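Local coordinates for protein (R)-2-hydroxyglutaryl-CoA dehydratase activating ATPase (Acidaminococcus fermentans, PDB 1HUX) that hydrolyses ATP very slowly and uses it to drive electron transfer that activates (R)-2-hydroxyglutaryl-CoA dehydratase, holding one [4Fe-4S] cluster per homodimer, at residues P95-V100 / I111-G116; I3-I8 / L252-K257; N120-D125 / N204-V209; C17-D22 / S46-N51. One frame throughout, in Å; residues are numbered along the deposited sequence.

Interaction 1: P95-V100 / I111-G116; sequences PNVHTV and IHVENG
T99-V100 and I111-H112 pair antiparallel, V100 and I111 as the hydrogen-bonded pair, T99 and H112 as the non-hydrogen-bonded one. V100 N meets I111 O at 2.6 Å, and I111 N returns to V100 O at 2.7 Å. H98 O accepts a hydrogen bond from V113 N. H98 CG stands anti to the carbonyl carbon (chi1 -79°), which turns ND1 to V113 O at 3.0 Å. ND1 comes almost end-on to that carbonyl, but V113 O is tilted from the ring plane and the bond bends at the hydrogen. E114 OE1 lies in the plane of the H98 ring at its edge, 3.0 Å from CE1. The carboxylate plane stands 80° from the ring. This is the hairpin of strands 99-104 and 107-114 in the second sheet of the actin fold, with 99-104 as its middle strand. The face with V100 and I111 is apolar. V100 CG2 meets V113 CG2 at 3.8 Å, and V97 CG2 meets V113 CG1 at 4.0 Å. Helix 82-93 packs here, with A90 at V100 and A87 at V113. On the other face, H112 CD2 approaches H98 O obliquely to the ring, at 3.0 Å, while T99 OG1 accepts a hydrogen bond from V209 N.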
loop_
_atom_site.group_PDB
_atom_site.type_symbol
_atom_site.label_atom_id
_atom_site.label_comp_id
_atom_site.label_asym_id
_atom_site.label_seq_id
_atom_site.Cartn_x
_atom_site.Cartn_y
_atom_site.Cartn_z
ATOM N N PRO A 95 24.383 16.173 -20.071
ATOM C CA PRO A 95 25.521 15.349 -20.505
ATOM C C PRO A 95 26.183 14.523 -19.402
ATOM O O PRO A 95 26.594 13.388 -19.631
ATOM C CB PRO A 95 26.479 16.373 -21.099
ATOM C CG PRO A 95 25.548 17.474 -21.579
ATOM C CD PRO A 95 24.567 17.584 -20.459
ATOM N N ASN A 96 26.258 15.081 -18.202
ATOM C CA ASN A 96 26.908 14.395 -17.090
ATOM C C ASN A 96 26.026 13.549 -16.188
ATOM O O ASN A 96 26.425 13.192 -15.076
ATOM C CB ASN A 96 27.660 15.414 -16.250
ATOM C CG ASN A 96 28.639 16.216 -17.075
ATOM O OD1 ASN A 96 29.380 15.648 -17.881
ATOM N ND2 ASN A 96 28.654 17.535 -16.884
ATOM N N VAL A 97 24.828 13.221 -16.654
ATOM C CA VAL A 97 23.946 12.399 -15.845
ATOM C C VAL A 97 24.621 11.069 -15.618
ATOM O O VAL A 97 25.425 10.624 -16.434
ATOM C CB VAL A 97 22.591 12.111 -16.541
ATOM C CG1 VAL A 97 21.796 13.372 -16.647
ATOM C CG2 VAL A 97 22.818 11.501 -17.924
ATOM N N HIS A 98 24.287 10.439 -14.502
ATOM C CA HIS A 98 24.824 9.125 -14.169
ATOM C C HIS A 98 23.757 8.420 -13.368
ATOM O O HIS A 98 23.726 7.192 -13.272
ATOM C CB HIS A 98 26.110 9.266 -13.368
ATOM C CG HIS A 98 27.307 9.590 -14.213
ATOM N ND1 HIS A 98 27.819 8.714 -15.151
ATOM C CD2 HIS A 98 28.096 10.693 -14.258
ATOM C CE1 HIS A 98 28.871 9.263 -15.732
ATOM N NE2 HIS A 98 29.062 10.464 -15.207
ATOM N N THR A 99 22.860 9.233 -12.821
ATOM C CA THR A 99 21.752 8.735 -12.023
ATOM C C THR A 99 20.482 9.495 -12.383
ATOM O O THR A 99 20.435 10.736 -12.339
ATOM C CB THR A 99 22.040 8.879 -10.489
ATOM O OG1 THR A 99 23.141 8.031 -10.117
ATOM C CG2 THR A 99 20.816 8.475 -9.680
ATOM N N VAL A 100 19.452 8.733 -12.741
ATOM C CA VAL A 100 18.166 9.301 -13.131
ATOM C C VAL A 100 17.037 8.800 -12.245
ATOM O O VAL A 100 16.760 7.599 -12.176
ATOM C CB VAL A 100 17.800 8.948 -14.617
ATOM C CG1 VAL A 100 16.426 9.482 -14.942
ATOM C CG2 VAL A 100 18.812 9.552 -15.597
ATOM N N ILE A 111 17.702 5.083 -12.213
ATOM C CA ILE A 111 18.587 4.533 -13.226
ATOM C C ILE A 111 20.020 5.074 -13.216
ATOM O O ILE A 111 20.248 6.293 -13.138
ATOM C CB ILE A 111 17.967 4.769 -14.642
ATOM C CG1 ILE A 111 16.549 4.194 -14.688
ATOM C CG2 ILE A 111 18.837 4.130 -15.724
ATOM C CD1 ILE A 111 15.793 4.573 -15.940
ATOM N N HIS A 112 20.986 4.162 -13.286
ATOM C CA HIS A 112 22.373 4.583 -13.345
ATOM C C HIS A 112 22.694 4.666 -14.834
ATOM O O HIS A 112 22.454 3.712 -15.584
ATOM C CB HIS A 112 23.296 3.574 -12.659
ATOM C CG HIS A 112 24.724 4.025 -12.601
ATOM N ND1 HIS A 112 25.723 3.451 -13.365
ATOM C CD2 HIS A 112 25.305 5.065 -11.950
ATOM C CE1 HIS A 112 26.848 4.124 -13.190
ATOM N NE2 HIS A 112 26.623 5.110 -12.338
ATOM N N VAL A 113 23.227 5.809 -15.259
ATOM C CA VAL A 113 23.529 6.037 -16.673
ATOM C C VAL A 113 25.000 6.239 -17.004
ATOM O O VAL A 113 25.711 6.976 -16.316
ATOM C CB VAL A 113 22.765 7.285 -17.213
ATOM C CG1 VAL A 113 23.138 7.533 -18.661
ATOM C CG2 VAL A 113 21.255 7.092 -17.069
ATOM N N GLU A 114 25.428 5.592 -18.085
ATOM C CA GLU A 114 26.796 5.684 -18.582
ATOM C C GLU A 114 26.720 5.722 -20.105
ATOM O O GLU A 114 26.211 4.777 -20.729
ATOM C CB GLU A 114 27.625 4.472 -18.127
ATOM C CG GLU A 114 27.893 4.417 -16.629
ATOM C CD GLU A 114 28.974 5.393 -16.162
ATOM O OE1 GLU A 114 29.154 6.467 -16.789
ATOM O OE2 GLU A 114 29.639 5.089 -15.146
ATOM N N ASN A 115 27.219 6.813 -20.695
ATOM C CA ASN A 115 27.197 6.986 -22.158
ATOM C C ASN A 115 25.774 6.759 -22.634
ATOM O O ASN A 115 25.513 5.796 -23.362
ATOM C CB ASN A 115 28.114 5.971 -22.862
ATOM C CG ASN A 115 29.595 6.217 -22.591
ATOM O OD1 ASN A 115 30.123 7.298 -22.864
ATOM N ND2 ASN A 115 30.275 5.205 -22.060
ATOM N N GLY A 116 24.863 7.632 -22.191
ATOM C CA GLY A 116 23.460 7.536 -22.574
ATOM C C GLY A 116 22.817 6.162 -22.472
ATOM O O GLY A 116 21.787 5.891 -23.092
#

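Interaction 2: I3-I8 / L252-K257; sequences IYTLGI and LYAYKK
T5 OG1 touches Y255 CB at 3.5 Å and lies within weak hydrogen-bonding range of two carbonyls, which its single proton can only share or choose between. One is L20 O on the neighbouring strand, the other A251 O, one turn before Y255. The methyl of T5 makes the apolar part of the contact. T5 CG2 lies 3.4 Å from A254 CB and 3.3 Å from Y255 N, so it rests between the two residues. A254 points at the strand, and its small side chain lets the axes of strand 4-8 and helix 252-257 approach to 7.0 Å. They run roughly antiparallel, at 139°. In the actin fold the chain returns from the second domain and its C-terminal helix packs on the sheet of the first; helix 245-257 does this here. At the outer end, I3 CG2 approaches Y255 CD1 at 4.0 Å, oblique to the ring. The Y255 ring reaches this place because CG is anti to the backbone N (chi1 165°). The two side chains cross at about a right angle. On another side of the helix, L252 packs on M88 and F92 of helix 82-93, while Y253 meets L63 of strand 61-65.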
loop_
_atom_site.group_PDB
_atom_site.type_symbol
_atom_site.label_atom_id
_atom_site.label_comp_id
_atom_site.label_asym_id
_atom_site.label_seq_id
_atom_site.Cartn_x
_atom_site.Cartn_y
_atom_site.Cartn_z
ATOM N N ILE A 3 16.351 15.487 -41.174
ATOM C CA ILE A 3 15.767 14.190 -40.804
ATOM C C ILE A 3 14.930 14.334 -39.538
ATOM O O ILE A 3 15.454 14.655 -38.465
ATOM C CB ILE A 3 16.827 13.107 -40.569
ATOM C CG1 ILE A 3 17.378 12.661 -41.917
ATOM C CG2 ILE A 3 16.209 11.893 -39.837
ATOM C CD1 ILE A 3 18.366 11.485 -41.830
ATOM N N TYR A 4 13.625 14.100 -39.676
ATOM C CA TYR A 4 12.707 14.238 -38.549
ATOM C C TYR A 4 12.292 12.895 -38.002
ATOM O O TYR A 4 11.959 11.988 -38.765
ATOM C CB TYR A 4 11.458 15.027 -38.966
ATOM C CG TYR A 4 11.728 16.462 -39.351
ATOM C CD1 TYR A 4 12.300 16.781 -40.576
ATOM C CD2 TYR A 4 11.429 17.496 -38.476
ATOM C CE1 TYR A 4 12.568 18.101 -40.922
ATOM C CE2 TYR A 4 11.689 18.819 -38.803
ATOM C CZ TYR A 4 12.259 19.121 -40.022
ATOM O OH TYR A 4 12.526 20.452 -40.315
ATOM N N THR A 5 12.313 12.776 -36.675
ATOM C CA THR A 5 11.938 11.523 -36.010
ATOM C C THR A 5 10.892 11.732 -34.938
ATOM O O THR A 5 10.729 12.827 -34.383
ATOM C CB THR A 5 13.159 10.800 -35.359
ATOM O OG1 THR A 5 14.138 11.774 -34.960
ATOM C CG2 THR A 5 13.778 9.790 -36.346
ATOM N N LEU A 6 10.196 10.652 -34.633
ATOM C CA LEU A 6 9.132 10.711 -33.666
ATOM C C LEU A 6 9.330 9.770 -32.484
ATOM O O LEU A 6 9.438 8.546 -32.652
ATOM C CB LEU A 6 7.798 10.394 -34.366
ATOM C CG LEU A 6 6.561 10.366 -33.473
ATOM C CD1 LEU A 6 6.273 11.766 -32.984
ATOM C CD2 LEU A 6 5.395 9.801 -34.230
ATOM N N GLY A 7 9.369 10.371 -31.292
ATOM C CA GLY A 7 9.489 9.619 -30.056
ATOM C C GLY A 7 8.125 9.618 -29.378
ATOM O O GLY A 7 7.510 10.680 -29.202
ATOM N N ILE A 8 7.646 8.430 -29.013
ATOM C CA ILE A 8 6.347 8.291 -28.366
ATOM C C ILE A 8 6.454 7.489 -27.073
ATOM O O ILE A 8 6.765 6.291 -27.082
ATOM C CB ILE A 8 5.322 7.579 -29.285
ATOM C CG1 ILE A 8 5.299 8.244 -30.654
ATOM C CG2 ILE A 8 3.920 7.656 -28.678
ATOM C CD1 ILE A 8 4.497 7.464 -31.680
ATOM N N LEU A 252 15.419 10.152 -29.882
ATOM C CA LEU A 252 16.862 10.065 -30.081
ATOM C C LEU A 252 17.221 8.689 -30.602
ATOM O O LEU A 252 18.059 8.568 -31.478
ATOM C CB LEU A 252 17.602 10.372 -28.782
ATOM C CG LEU A 252 17.526 11.839 -28.341
ATOM C CD1 LEU A 252 17.984 11.997 -26.888
ATOM C CD2 LEU A 252 18.376 12.697 -29.268
ATOM N N TYR A 253 16.586 7.647 -30.080
ATOM C CA TYR A 253 16.861 6.306 -30.576
ATOM C C TYR A 253 16.333 6.137 -31.986
ATOM O O TYR A 253 16.819 5.291 -32.735
ATOM C CB TYR A 253 16.218 5.244 -29.704
ATOM C CG TYR A 253 17.109 4.798 -28.589
ATOM C CD1 TYR A 253 16.773 5.055 -27.264
ATOM C CD2 TYR A 253 18.307 4.140 -28.854
ATOM C CE1 TYR A 253 17.611 4.668 -26.216
ATOM C CE2 TYR A 253 19.160 3.747 -27.821
ATOM C CZ TYR A 253 18.810 4.016 -26.497
ATOM O OH TYR A 253 19.659 3.662 -25.455
ATOM N N ALA A 254 15.322 6.930 -32.341
ATOM C CA ALA A 254 14.723 6.878 -33.667
ATOM C C ALA A 254 15.691 7.469 -34.667
ATOM O O ALA A 254 15.999 6.845 -35.678
ATOM C CB ALA A 254 13.428 7.657 -33.685
ATOM N N TYR A 255 16.166 8.677 -34.380
ATOM C CA TYR A 255 17.106 9.355 -35.265
ATOM C C TYR A 255 18.380 8.544 -35.399
ATOM O O TYR A 255 19.137 8.707 -36.353
ATOM C CB TYR A 255 17.463 10.732 -34.730
ATOM C CG TYR A 255 18.677 11.307 -35.408
ATOM C CD1 TYR A 255 18.568 12.012 -36.599
ATOM C CD2 TYR A 255 19.945 11.115 -34.873
ATOM C CE1 TYR A 255 19.699 12.520 -37.249
ATOM C CE2 TYR A 255 21.080 11.614 -35.503
ATOM C CZ TYR A 255 20.958 12.319 -36.690
ATOM O OH TYR A 255 22.096 12.843 -37.290
ATOM N N LYS A 256 18.627 7.683 -34.421
ATOM C CA LYS A 256 19.815 6.848 -34.446
ATOM C C LYS A 256 19.551 5.668 -35.375
ATOM O O LYS A 256 20.396 5.304 -36.193
ATOM C CB LYS A 256 20.141 6.375 -33.028
ATOM C CG LYS A 256 21.472 5.647 -32.898
ATOM C CD LYS A 256 22.027 5.720 -31.472
ATOM C CE LYS A 256 22.455 7.143 -31.117
ATOM N NZ LYS A 256 22.950 7.238 -29.716
ATOM N N LYS A 257 18.364 5.083 -35.251
ATOM C CA LYS A 257 17.961 3.956 -36.086
ATOM C C LYS A 257 17.815 4.418 -37.534
ATOM O O LYS A 257 17.903 3.622 -38.462
ATOM C CB LYS A 257 16.624 3.403 -35.600
ATOM C CG LYS A 257 16.719 2.033 -34.993
ATOM C CD LYS A 257 17.246 1.043 -36.009
ATOM C CE LYS A 257 17.325 -0.358 -35.422
ATOM N NZ LYS A 257 17.901 -1.343 -36.391
#

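Interaction 3: N120-D125 / N204-V209; sequences NFQMND and NRVGIV
Q122 and R205 meet because the glutamine side chain folds over. Its CG leaves roughly anti to the backbone N (chi1 -151°), and a bend at chi2 (82°) lays the amide against the arginine. V206 CG2 stands anti to its own carbonyl carbon and does the touching. The Q122 amide sits on R205 CB, with CD at 3.3 Å and NE2 at 3.4 Å from it. R205 is poorly ordered, so its part is less certain; its guanidinium end leads away. V206 CG2 fits beside the strand, 3.4 Å from Q122 CB and 3.7 Å from F121 C. N120 ND2 is on its other flank, 4.0 Å from V206 CG2. The chain turns at G207, whose positive phi follows the end of helix 184-204. Strand 117-124 is outermost in the second sheet within this chain, and the loop before strand 212-215 packs on it. V206 also touches H112 of the neighbouring strand 107-114. Beyond Q122 the strand leads toward C127, an iron-sulfur cluster ligand, and N124 ND2 hydrogen-bonds to C127 O. The contact itself is van der Waals packing of amides on aliphatic carbons; a directional bond to the loop comes further on, from V209 N to T99 OG1.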
loop_
_atom_site.group_PDB
_atom_site.type_symbol
_atom_site.label_atom_id
_atom_site.label_comp_id
_atom_site.label_asym_id
_atom_site.label_seq_id
_atom_site.Cartn_x
_atom_site.Cartn_y
_atom_site.Cartn_z
ATOM N N ASN A 120 22.630 0.195 -14.612
ATOM C CA ASN A 120 21.910 -0.565 -13.601
ATOM C C ASN A 120 20.686 0.244 -13.210
ATOM O O ASN A 120 20.610 1.445 -13.506
ATOM C CB ASN A 120 22.798 -0.806 -12.372
ATOM C CG ASN A 120 22.106 -1.651 -11.309
ATOM O OD1 ASN A 120 21.440 -2.641 -11.631
ATOM N ND2 ASN A 120 22.264 -1.271 -10.033
ATOM N N PHE A 121 19.736 -0.407 -12.540
ATOM C CA PHE A 121 18.517 0.276 -12.120
ATOM C C PHE A 121 17.720 -0.499 -11.076
ATOM O O PHE A 121 17.813 -1.729 -10.968
ATOM C CB PHE A 121 17.604 0.481 -13.328
ATOM C CG PHE A 121 16.814 -0.746 -13.683
ATOM C CD1 PHE A 121 15.552 -0.960 -13.132
ATOM C CD2 PHE A 121 17.363 -1.726 -14.496
ATOM C CE1 PHE A 121 14.851 -2.148 -13.385
ATOM C CE2 PHE A 121 16.674 -2.913 -14.754
ATOM C CZ PHE A 121 15.417 -3.128 -14.198
ATOM N N GLN A 122 16.890 0.242 -10.355
ATOM C CA GLN A 122 16.015 -0.313 -9.335
ATOM C C GLN A 122 14.663 0.342 -9.609
ATOM O O GLN A 122 14.595 1.551 -9.862
ATOM C CB GLN A 122 16.511 0.087 -7.944
ATOM C CG GLN A 122 16.174 -0.911 -6.850
ATOM C CD GLN A 122 17.152 -2.076 -6.798
ATOM O OE1 GLN A 122 16.879 -3.096 -6.162
ATOM N NE2 GLN A 122 18.305 -1.925 -7.456
ATOM N N MET A 123 13.587 -0.435 -9.581
ATOM C CA MET A 123 12.281 0.154 -9.836
ATOM C C MET A 123 11.161 -0.465 -9.012
ATOM O O MET A 123 11.197 -1.658 -8.696
ATOM C CB MET A 123 11.914 0.021 -11.314
ATOM C CG MET A 123 10.888 -1.079 -11.585
ATOM S SD MET A 123 10.148 -0.996 -13.218
ATOM C CE MET A 123 9.170 0.524 -13.072
ATOM N N ASN A 124 10.161 0.354 -8.682
ATOM C CA ASN A 124 9.001 -0.110 -7.930
ATOM C C ASN A 124 7.800 -0.145 -8.855
ATOM O O ASN A 124 7.430 0.860 -9.472
ATOM C CB ASN A 124 8.697 0.800 -6.751
ATOM C CG ASN A 124 7.409 0.419 -6.062
ATOM O OD1 ASN A 124 7.108 -0.773 -5.884
ATOM N ND2 ASN A 124 6.633 1.427 -5.665
ATOM N N ASP A 125 7.179 -1.306 -8.944
ATOM C CA ASP A 125 6.053 -1.452 -9.837
ATOM C C ASP A 125 4.805 -1.964 -9.122
ATOM O O ASP A 125 3.699 -1.860 -9.656
ATOM C CB ASP A 125 6.458 -2.409 -10.954
ATOM C CG ASP A 125 5.617 -2.249 -12.184
ATOM O OD1 ASP A 125 4.431 -2.625 -12.138
ATOM O OD2 ASP A 125 6.143 -1.741 -13.199
ATOM N N ASN A 204 19.188 3.860 -3.001
ATOM C CA ASN A 204 20.380 3.275 -2.413
ATOM C C ASN A 204 20.777 1.893 -2.919
ATOM O O ASN A 204 21.945 1.516 -2.823
ATOM C CB ASN A 204 20.256 3.283 -0.891
ATOM C CG ASN A 204 20.187 4.698 -0.330
ATOM O OD1 ASN A 204 20.821 5.621 -0.855
ATOM N ND2 ASN A 204 19.426 4.876 0.744
ATOM N N ARG A 205 19.831 1.138 -3.463
ATOM C CA ARG A 205 20.169 -0.186 -3.988
ATOM C C ARG A 205 20.962 -0.013 -5.298
ATOM O O ARG A 205 21.513 -0.973 -5.844
ATOM C CB ARG A 205 18.901 -0.989 -4.272
ATOM C CG ARG A 205 17.965 -1.129 -3.097
ATOM C CD ARG A 205 18.586 -1.940 -1.984
ATOM N NE ARG A 205 17.656 -2.104 -0.869
ATOM C CZ ARG A 205 17.930 -2.771 0.249
ATOM N NH1 ARG A 205 19.119 -3.346 0.411
ATOM N NH2 ARG A 205 17.016 -2.864 1.208
ATOM N N VAL A 206 21.019 1.225 -5.788
ATOM C CA VAL A 206 21.703 1.540 -7.044
ATOM C C VAL A 206 22.892 2.459 -6.819
ATOM O O VAL A 206 23.936 2.322 -7.462
ATOM C CB VAL A 206 20.723 2.232 -8.038
ATOM C CG1 VAL A 206 21.489 2.786 -9.253
ATOM C CG2 VAL A 206 19.642 1.235 -8.463
ATOM N N GLY A 207 22.716 3.417 -5.922
ATOM C CA GLY A 207 23.795 4.324 -5.620
ATOM C C GLY A 207 23.653 5.642 -6.330
ATOM O O GLY A 207 23.563 5.684 -7.552
ATOM N N ILE A 208 23.637 6.722 -5.559
ATOM C CA ILE A 208 23.522 8.040 -6.140
ATOM C C ILE A 208 24.830 8.517 -6.701
ATOM O O ILE A 208 25.738 8.900 -5.950
ATOM C CB ILE A 208 23.069 9.090 -5.128
ATOM C CG1 ILE A 208 21.595 8.885 -4.814
ATOM C CG2 ILE A 208 23.316 10.489 -5.666
ATOM C CD1 ILE A 208 21.367 8.077 -3.558
ATOM N N VAL A 209 24.947 8.512 -8.016
ATOM C CA VAL A 209 26.160 9.007 -8.605
ATOM C C VAL A 209 25.984 10.476 -8.927
ATOM O O VAL A 209 24.890 11.019 -8.905
ATOM C CB VAL A 209 26.513 8.266 -9.909
ATOM C CG1 VAL A 209 27.796 8.871 -10.521
ATOM C CG2 VAL A 209 26.706 6.799 -9.594
#

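Interaction 4: C17-D22 / S46-N51; sequences CIILKD and SEVLEN
V48 packs its two methyls on C17: CG2 is 3.3 Å and CG1 3.6 Å from C17 CB. The sulfur is farther, with C17 SG 3.7 Å from V48 CG2. I19 reaches the helix with the end of its chain. Its CG1 is anti to the carbonyl carbon (chi1 -68°) and the chain is extended beyond, so CD1 arrives 3.8 Å from V48 CB. The same I19 CD1 lies 4.1 Å from L49 CD2, between the two helix residues. I19 crosses V48 at an angle, and the side-chain contacts are apolar. Strand 17-21 and helix 46-51 run in similar directions, 34° apart, with their axes 8.3 Å from each other. Neighbouring strands hold the first shell. C17 touches I8 and S30, and I19 touches L6 and V27. Earlier in the helix, S44 and I45 also rest on C17. The alternate residues I18 and L20 point to the opposite face, where they meet A251 of helix 245-257. C17 is about 5 Å from S15 of the ATP site, between side chains. A sheet between helices on both faces, with the hairpin of strands 4-10 and 14-21 whose turn carries ATP-binding residues, is typical of the first domain of the actin fold.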
loop_
_atom_site.group_PDB
_atom_site.type_symbol
_atom_site.label_atom_id
_atom_site.label_comp_id
_atom_site.label_asym_id
_atom_site.label_seq_id
_atom_site.Cartn_x
_atom_site.Cartn_y
_atom_site.Cartn_z
ATOM N N CYS A 17 4.779 12.914 -26.530
ATOM C CA CYS A 17 5.368 12.798 -27.850
ATOM C C CYS A 17 6.420 13.841 -28.098
ATOM O O CYS A 17 6.309 14.996 -27.660
ATOM C CB CYS A 17 4.306 12.932 -28.935
ATOM S SG CYS A 17 3.358 11.443 -29.279
ATOM N N ILE A 18 7.443 13.420 -28.832
ATOM C CA ILE A 18 8.529 14.305 -29.203
ATOM C C ILE A 18 8.929 14.094 -30.665
ATOM O O ILE A 18 8.916 12.968 -31.175
ATOM C CB ILE A 18 9.766 14.077 -28.298
ATOM C CG1 ILE A 18 9.521 14.709 -26.924
ATOM C CG2 ILE A 18 11.022 14.692 -28.947
ATOM C CD1 ILE A 18 9.466 16.235 -26.953
ATOM N N ILE A 19 9.262 15.198 -31.333
ATOM C CA ILE A 19 9.718 15.168 -32.721
ATOM C C ILE A 19 10.959 16.041 -32.790
ATOM O O ILE A 19 10.923 17.218 -32.401
ATOM C CB ILE A 19 8.673 15.778 -33.703
ATOM C CG1 ILE A 19 7.428 14.901 -33.783
ATOM C CG2 ILE A 19 9.264 15.892 -35.098
ATOM C CD1 ILE A 19 6.315 15.530 -34.643
ATOM N N LEU A 20 12.063 15.475 -33.261
ATOM C CA LEU A 20 13.272 16.279 -33.391
ATOM C C LEU A 20 13.937 16.175 -34.762
ATOM O O LEU A 20 13.829 15.154 -35.476
ATOM C CB LEU A 20 14.281 15.970 -32.269
ATOM C CG LEU A 20 14.419 14.569 -31.679
ATOM C CD1 LEU A 20 14.666 13.550 -32.775
ATOM C CD2 LEU A 20 15.557 14.583 -30.686
ATOM N N LYS A 21 14.613 17.263 -35.117
ATOM C CA LYS A 21 15.299 17.383 -36.388
ATOM C C LYS A 21 16.789 17.074 -36.263
ATOM O O LYS A 21 17.525 17.781 -35.560
ATOM C CB LYS A 21 15.081 18.803 -36.931
ATOM C CG LYS A 21 15.841 19.144 -38.204
ATOM C CD LYS A 21 15.386 20.477 -38.763
ATOM C CE LYS A 21 15.542 21.588 -37.749
ATOM N NZ LYS A 21 14.894 22.860 -38.195
ATOM N N ASP A 22 17.216 16.011 -36.946
ATOM C CA ASP A 22 18.616 15.584 -36.964
ATOM C C ASP A 22 19.064 15.105 -35.601
ATOM O O ASP A 22 20.259 15.047 -35.320
ATOM C CB ASP A 22 19.507 16.738 -37.438
ATOM C CG ASP A 22 19.144 17.214 -38.838
ATOM O OD1 ASP A 22 19.448 18.384 -39.181
ATOM O OD2 ASP A 22 18.555 16.409 -39.595
ATOM N N SER A 46 -1.150 12.924 -33.180
ATOM C CA SER A 46 -1.769 13.935 -34.026
ATOM C C SER A 46 -1.353 15.302 -33.481
ATOM O O SER A 46 -0.917 16.186 -34.225
ATOM C CB SER A 46 -3.283 13.797 -33.953
ATOM O OG SER A 46 -3.654 12.424 -33.944
ATOM N N GLU A 47 -1.494 15.457 -32.166
ATOM C CA GLU A 47 -1.128 16.690 -31.487
ATOM C C GLU A 47 0.263 17.181 -31.904
ATOM O O GLU A 47 0.429 18.351 -32.260
ATOM C CB GLU A 47 -1.138 16.477 -29.973
ATOM C CG GLU A 47 -2.473 16.061 -29.393
ATOM C CD GLU A 47 -3.448 17.208 -29.285
ATOM O OE1 GLU A 47 -4.520 17.015 -28.667
ATOM O OE2 GLU A 47 -3.143 18.298 -29.817
ATOM N N VAL A 48 1.259 16.294 -31.847
ATOM C CA VAL A 48 2.621 16.693 -32.202
ATOM C C VAL A 48 2.704 17.084 -33.655
ATOM O O VAL A 48 3.103 18.210 -33.995
ATOM C CB VAL A 48 3.664 15.564 -31.974
ATOM C CG1 VAL A 48 4.621 15.959 -30.839
ATOM C CG2 VAL A 48 2.967 14.255 -31.695
ATOM N N LEU A 49 2.320 16.141 -34.506
ATOM C CA LEU A 49 2.360 16.375 -35.928
ATOM C C LEU A 49 1.750 17.741 -36.245
ATOM O O LEU A 49 2.325 18.526 -37.014
ATOM C CB LEU A 49 1.652 15.230 -36.650
ATOM C CG LEU A 49 2.487 13.936 -36.603
ATOM C CD1 LEU A 49 1.673 12.727 -37.044
ATOM C CD2 LEU A 49 3.726 14.113 -37.462
ATOM N N GLU A 50 0.615 18.049 -35.622
ATOM C CA GLU A 50 -0.032 19.331 -35.855
ATOM C C GLU A 50 0.846 20.472 -35.393
ATOM O O GLU A 50 1.169 21.372 -36.168
ATOM C CB GLU A 50 -1.375 19.404 -35.139
ATOM C CG GLU A 50 -2.472 18.624 -35.824
ATOM C CD GLU A 50 -3.839 18.989 -35.294
ATOM O OE1 GLU A 50 -4.072 18.799 -34.077
ATOM O OE2 GLU A 50 -4.675 19.467 -36.093
ATOM N N ASN A 51 1.233 20.430 -34.124
ATOM C CA ASN A 51 2.075 21.470 -33.555
ATOM C C ASN A 51 3.267 21.738 -34.460
ATOM O O ASN A 51 3.663 22.891 -34.648
ATOM C CB ASN A 51 2.564 21.049 -32.165
ATOM C CG ASN A 51 1.430 20.913 -31.154
ATOM O OD1 ASN A 51 0.655 21.849 -30.938
ATOM N ND2 ASN A 51 1.339 19.748 -30.520
#

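From the N terminus, segment 3-8 opens interaction 2, which closes only at 252-257 near the C terminus. The other three contacts lie within this span. They follow one another in series, and none cross. Interaction 4 closes first, joining strand 14-21 to helix 40-52. Interaction 1 closes the next, a hairpin in the second sheet. Interaction 3 then joins the following strand to the loop after helix 184-204. Interactions 2 and 4 share the first sheet, where strands 4-10 and 14-21 are neighbours. Interactions 1 and 3 share the second sheet, and H112 N probably hydrogen-bonds to N120 O. Interaction 2 returns the last helix to the first sheet, tying the two domains together.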